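Local coordinates for RagB/SusD family nutrient uptake outer membrane protein (Bacteroides thetaiotaomicron, PDB 7KV2) that probably binds beta-glucan at the surface of the outer membrane, as a SusD-family surface glycan-binding protein of a gut bacterium, at residues Y329-A341 against N430-I442. Numbering follows the deposited sequence.
Sequences YERYSNNDTRRNA and NLVHKRAGLVTEI
Thr337, in the first turn of helix 337-342, meets Ala436 where helix 425-435 ends in a Schellman motif, so the start of one helix abuts the end of another in the SusD-family fold. Backbone bonding comes first: Thr337 N donates to Ala436 O over 2.7 Å, nearly straight at 173° and in the carbonyl plane. Asp336 CA adds a CH...O contact to the same oxygen, and a water joins Thr337 OG1 to Arg435 O. Farther along, Asn335 ND2 makes a weak bond to Gly437 O.

Charge pairing then shapes the surface that Ala436 packs on. Asp336 N-caps its helix through OD1, which accepts from both the backbone N and NE of Arg338, while OD2 takes Arg338 NH2 at 2.9 Å. This side-on grip fixes the guanidinium's rotation, and NH1 reaches on to Glu452 and Glu456 of helix 446-456.

Van der Waals packing of methyls on this charged pair closes the joint. The Leu438 fork lies along one side of Asp336, CD2 3.8 Å from Asp336 CB and CD1 3.6 Å from Asp336 OD2. Bent at chi3 (-72°), the Arg338 chain lays one guanidinium face against the alanine methyl, with Ala436 CB 3.3 Å from Arg338 NE.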
loop_
_atom_site.group_PDB
_atom_site.type_symbol
_atom_site.label_atom_id
_atom_site.label_comp_id
_atom_site.label_asym_id
_atom_site.label_seq_id
_atom_site.Cartn_x
_atom_site.Cartn_y
_atom_site.Cartn_z
ATOM N N TYR A 329 7.958 14.505 -11.453
ATOM C CA TYR A 329 8.540 14.230 -12.791
ATOM C C TYR A 329 9.961 14.822 -12.912
ATOM O O TYR A 329 10.903 14.123 -13.443
ATOM C CB TYR A 329 7.638 14.803 -13.862
ATOM C CG TYR A 329 8.200 14.656 -15.248
ATOM C CD1 TYR A 329 7.958 13.528 -16.002
ATOM C CD2 TYR A 329 8.917 15.695 -15.828
ATOM C CE1 TYR A 329 8.418 13.438 -17.310
ATOM C CE2 TYR A 329 9.412 15.600 -17.120
ATOM C CZ TYR A 329 9.164 14.466 -17.864
ATOM O OH TYR A 329 9.658 14.403 -19.149
ATOM N N GLU A 330 10.137 16.050 -12.432
ATOM C CA GLU A 330 11.419 16.809 -12.540
ATOM C C GLU A 330 12.524 16.248 -11.648
ATOM O O GLU A 330 13.665 16.546 -11.950
ATOM C CB GLU A 330 11.202 18.276 -12.161
ATOM C CG GLU A 330 10.309 18.976 -13.134
ATOM C CD GLU A 330 10.037 20.441 -12.806
ATOM O OE1 GLU A 330 10.091 20.816 -11.599
ATOM O OE2 GLU A 330 9.689 21.163 -13.770
ATOM N N ARG A 331 12.245 15.434 -10.621
ATOM C CA ARG A 331 13.313 14.960 -9.699
ATOM C C ARG A 331 14.082 13.809 -10.358
ATOM O O ARG A 331 15.239 13.580 -9.946
ATOM C CB ARG A 331 12.757 14.682 -8.296
ATOM C CG ARG A 331 12.396 13.245 -7.943
ATOM C CD ARG A 331 12.114 13.039 -6.438
ATOM N NE ARG A 331 11.141 14.030 -5.935
ATOM C CZ ARG A 331 9.819 13.815 -5.788
ATOM N NH1 ARG A 331 9.276 12.651 -6.112
ATOM N NH2 ARG A 331 9.039 14.774 -5.317
ATOM N N TYR A 332 13.539 13.180 -11.406
ATOM C CA TYR A 332 14.175 12.064 -12.150
ATOM C C TYR A 332 15.187 12.561 -13.184
ATOM O O TYR A 332 14.895 13.508 -13.921
ATOM C CB TYR A 332 13.132 11.207 -12.888
ATOM C CG TYR A 332 12.279 10.392 -11.950
ATOM C CD1 TYR A 332 12.754 9.221 -11.361
ATOM C CD2 TYR A 332 11.033 10.863 -11.538
ATOM C CE1 TYR A 332 11.974 8.491 -10.457
ATOM C CE2 TYR A 332 10.250 10.128 -10.666
ATOM C CZ TYR A 332 10.724 8.951 -10.088
ATOM O OH TYR A 332 9.959 8.271 -9.149
ATOM N N SER A 333 16.294 11.837 -13.291
ATOM C CA SER A 333 17.200 11.882 -14.466
ATOM C C SER A 333 16.458 11.365 -15.715
ATOM O O SER A 333 15.556 10.512 -15.592
ATOM C CB SER A 333 18.471 11.152 -14.122
ATOM O OG SER A 333 19.154 10.735 -15.274
ATOM N N ASN A 334 16.766 11.919 -16.901
ATOM C CA ASN A 334 16.190 11.562 -18.232
ATOM C C ASN A 334 16.293 10.059 -18.552
ATOM O O ASN A 334 15.453 9.549 -19.313
ATOM C CB ASN A 334 16.940 12.248 -19.396
ATOM C CG ASN A 334 16.643 13.720 -19.486
ATOM O OD1 ASN A 334 15.494 14.138 -19.323
ATOM N ND2 ASN A 334 17.678 14.510 -19.714
ATOM N N ASN A 335 17.296 9.387 -18.036
ATOM C CA ASN A 335 17.524 7.944 -18.326
ATOM C C ASN A 335 17.068 7.073 -17.140
ATOM O O ASN A 335 17.327 5.857 -17.191
ATOM C CB ASN A 335 18.993 7.682 -18.630
ATOM C CG ASN A 335 19.836 8.091 -17.450
ATOM O OD1 ASN A 335 19.607 9.156 -16.884
ATOM N ND2 ASN A 335 20.770 7.255 -17.069
ATOM N N ASP A 336 16.424 7.652 -16.120
ATOM C CA ASP A 336 15.759 6.862 -15.063
ATOM C C ASP A 336 14.452 6.323 -15.672
ATOM O O ASP A 336 13.493 7.158 -15.937
ATOM C CB ASP A 336 15.557 7.688 -13.797
ATOM C CG ASP A 336 15.223 6.868 -12.572
ATOM O OD1 ASP A 336 14.473 5.830 -12.733
ATOM O OD2 ASP A 336 15.711 7.238 -11.465
ATOM N N THR A 337 14.373 5.012 -15.885
ATOM C CA THR A 337 13.174 4.368 -16.501
ATOM C C THR A 337 11.943 4.575 -15.589
ATOM O O THR A 337 10.793 4.407 -16.070
ATOM C CB THR A 337 13.393 2.877 -16.785
ATOM O OG1 THR A 337 13.665 2.219 -15.533
ATOM C CG2 THR A 337 14.492 2.668 -17.812
ATOM N N ARG A 338 12.177 4.811 -14.302
ATOM C CA ARG A 338 11.070 5.011 -13.324
ATOM C C ARG A 338 10.302 6.297 -13.632
ATOM O O ARG A 338 9.146 6.414 -13.184
ATOM C CB ARG A 338 11.581 5.000 -11.897
ATOM C CG ARG A 338 12.258 3.691 -11.549
ATOM C CD ARG A 338 12.837 3.733 -10.171
ATOM N NE ARG A 338 14.033 4.600 -10.132
ATOM C CZ ARG A 338 14.981 4.548 -9.199
ATOM N NH1 ARG A 338 14.904 3.691 -8.185
ATOM N NH2 ARG A 338 16.034 5.359 -9.311
ATOM N N ARG A 339 10.910 7.266 -14.306
ATOM C CA ARG A 339 10.253 8.567 -14.507
ATOM C C ARG A 339 8.989 8.305 -15.332
ATOM O O ARG A 339 7.901 8.703 -14.890
ATOM C CB ARG A 339 11.133 9.573 -15.244
ATOM C CG ARG A 339 10.473 10.933 -15.371
ATOM C CD ARG A 339 11.392 11.943 -16.034
ATOM N NE ARG A 339 11.423 11.650 -17.469
ATOM C CZ ARG A 339 12.133 12.336 -18.343
ATOM N NH1 ARG A 339 12.853 13.356 -17.927
ATOM N NH2 ARG A 339 12.101 12.024 -19.631
ATOM N N ASN A 340 9.110 7.697 -16.511
ATOM C CA ASN A 340 7.911 7.483 -17.361
ATOM C C ASN A 340 7.032 6.350 -16.826
ATOM O O ASN A 340 5.788 6.419 -17.067
ATOM C CB ASN A 340 8.279 7.354 -18.840
ATOM C CG ASN A 340 8.940 8.615 -19.352
ATOM O OD1 ASN A 340 9.090 9.602 -18.628
ATOM N ND2 ASN A 340 9.417 8.555 -20.581
ATOM N N ALA A 341 7.582 5.417 -16.039
ATOM C CA ALA A 341 6.785 4.315 -15.478
ATOM C C ALA A 341 5.935 4.848 -14.314
ATOM O O ALA A 341 4.986 4.155 -13.908
ATOM C CB ALA A 341 7.653 3.206 -14.987
ATOM N N ASN A 430 22.801 -0.176 -5.206
ATOM C CA ASN A 430 23.089 0.078 -6.627
ATOM C C ASN A 430 22.400 -0.967 -7.487
ATOM O O ASN A 430 22.202 -0.662 -8.661
ATOM C CB ASN A 430 24.584 0.290 -6.870
ATOM C CG ASN A 430 24.980 1.657 -6.357
ATOM O OD1 ASN A 430 24.680 2.677 -6.991
ATOM N ND2 ASN A 430 25.569 1.688 -5.182
ATOM N N LEU A 431 21.992 -2.125 -6.952
ATOM C CA LEU A 431 21.209 -3.093 -7.787
ATOM C C LEU A 431 19.890 -2.412 -8.189
ATOM O O LEU A 431 19.511 -2.446 -9.379
ATOM C CB LEU A 431 20.956 -4.374 -7.006
ATOM C CG LEU A 431 22.116 -5.373 -6.956
ATOM C CD1 LEU A 431 21.752 -6.524 -6.047
ATOM C CD2 LEU A 431 22.454 -5.873 -8.342
ATOM N N VAL A 432 19.293 -1.721 -7.241
ATOM C CA VAL A 432 18.052 -0.932 -7.453
ATOM C C VAL A 432 18.321 0.290 -8.346
ATOM O O VAL A 432 17.547 0.527 -9.333
ATOM C CB VAL A 432 17.398 -0.528 -6.118
ATOM C CG1 VAL A 432 16.194 0.361 -6.363
ATOM C CG2 VAL A 432 17.008 -1.754 -5.314
ATOM N N HIS A 433 19.336 1.101 -8.024
ATOM C CA HIS A 433 19.698 2.331 -8.771
ATOM C C HIS A 433 19.956 1.981 -10.239
ATOM O O HIS A 433 19.436 2.673 -11.169
ATOM C CB HIS A 433 20.915 2.966 -8.044
ATOM C CG HIS A 433 21.232 4.367 -8.424
ATOM N ND1 HIS A 433 20.576 5.440 -7.862
ATOM C CD2 HIS A 433 22.183 4.872 -9.256
ATOM C CE1 HIS A 433 21.089 6.562 -8.338
ATOM N NE2 HIS A 433 22.073 6.248 -9.222
ATOM N N LYS A 434 20.716 0.914 -10.461
ATOM C CA LYS A 434 21.159 0.553 -11.833
ATOM C C LYS A 434 20.045 -0.176 -12.576
ATOM O O LYS A 434 20.005 -0.044 -13.786
ATOM C CB LYS A 434 22.474 -0.227 -11.807
ATOM C CG LYS A 434 23.652 0.655 -11.421
ATOM C CD LYS A 434 24.972 0.154 -11.952
ATOM C CE LYS A 434 25.264 -1.231 -11.434
ATOM N NZ LYS A 434 26.719 -1.514 -11.457
ATOM N N ARG A 435 19.127 -0.849 -11.879
ATOM C CA ARG A 435 17.992 -1.502 -12.569
ATOM C C ARG A 435 17.194 -0.404 -13.286
ATOM O O ARG A 435 16.747 -0.661 -14.390
ATOM C CB ARG A 435 17.115 -2.304 -11.606
ATOM C CG ARG A 435 15.980 -3.040 -12.304
ATOM C CD ARG A 435 14.716 -2.183 -12.348
ATOM N NE ARG A 435 14.094 -2.022 -11.035
ATOM C CZ ARG A 435 13.295 -2.891 -10.401
ATOM N NH1 ARG A 435 13.028 -4.073 -10.912
ATOM N NH2 ARG A 435 12.800 -2.588 -9.206
ATOM N N ALA A 436 17.110 0.790 -12.704
ATOM C CA ALA A 436 16.361 1.941 -13.267
ATOM C C ALA A 436 17.066 2.611 -14.457
ATOM O O ALA A 436 16.501 3.581 -15.005
ATOM C CB ALA A 436 16.090 2.918 -12.166
ATOM N N GLY A 437 18.221 2.103 -14.894
ATOM C CA GLY A 437 18.945 2.638 -16.066
ATOM C C GLY A 437 19.997 3.676 -15.693
ATOM O O GLY A 437 20.553 4.287 -16.631
ATOM N N LEU A 438 20.286 3.894 -14.413
ATOM C CA LEU A 438 21.189 4.995 -13.980
ATOM C C LEU A 438 22.620 4.448 -14.071
ATOM O O LEU A 438 22.873 3.288 -13.662
ATOM C CB LEU A 438 20.861 5.496 -12.567
ATOM C CG LEU A 438 19.483 6.151 -12.422
ATOM C CD1 LEU A 438 19.212 6.532 -11.003
ATOM C CD2 LEU A 438 19.358 7.368 -13.305
ATOM N N VAL A 439 23.533 5.213 -14.647
ATOM C CA VAL A 439 24.914 4.673 -14.854
ATOM C C VAL A 439 25.770 5.017 -13.632
ATOM O O VAL A 439 26.687 4.239 -13.335
ATOM C CB VAL A 439 25.543 5.155 -16.169
ATOM C CG1 VAL A 439 24.666 4.823 -17.368
ATOM C CG2 VAL A 439 25.889 6.622 -16.136
ATOM N N THR A 440 25.509 6.122 -12.936
ATOM C CA THR A 440 26.370 6.560 -11.802
ATOM C C THR A 440 26.001 5.757 -10.560
ATOM O O THR A 440 24.832 5.854 -10.140
ATOM C CB THR A 440 26.258 8.060 -11.491
ATOM O OG1 THR A 440 26.633 8.765 -12.663
ATOM C CG2 THR A 440 27.116 8.505 -10.325
ATOM N N GLU A 441 26.964 5.070 -9.946
ATOM C CA GLU A 441 26.783 4.390 -8.638
ATOM C C GLU A 441 26.809 5.426 -7.521
ATOM O O GLU A 441 27.421 6.506 -7.707
ATOM C CB GLU A 441 27.794 3.276 -8.439
ATOM C CG GLU A 441 27.533 2.121 -9.376
ATOM C CD GLU A 441 28.542 0.991 -9.324
ATOM O OE1 GLU A 441 29.363 0.970 -8.368
ATOM O OE2 GLU A 441 28.503 0.150 -10.269
ATOM N N ILE A 442 26.065 5.164 -6.449
ATOM C CA ILE A 442 25.928 6.100 -5.307
ATOM C C ILE A 442 26.350 5.372 -4.040
ATOM O O ILE A 442 26.230 4.137 -3.962
ATOM C CB ILE A 442 24.499 6.674 -5.241
ATOM C CG1 ILE A 442 23.426 5.576 -5.298
ATOM C CG2 ILE A 442 24.314 7.697 -6.357
ATOM C CD1 ILE A 442 22.033 6.084 -4.994
HETATM O O HOH W 1 14.433 -0.443 -15.959
#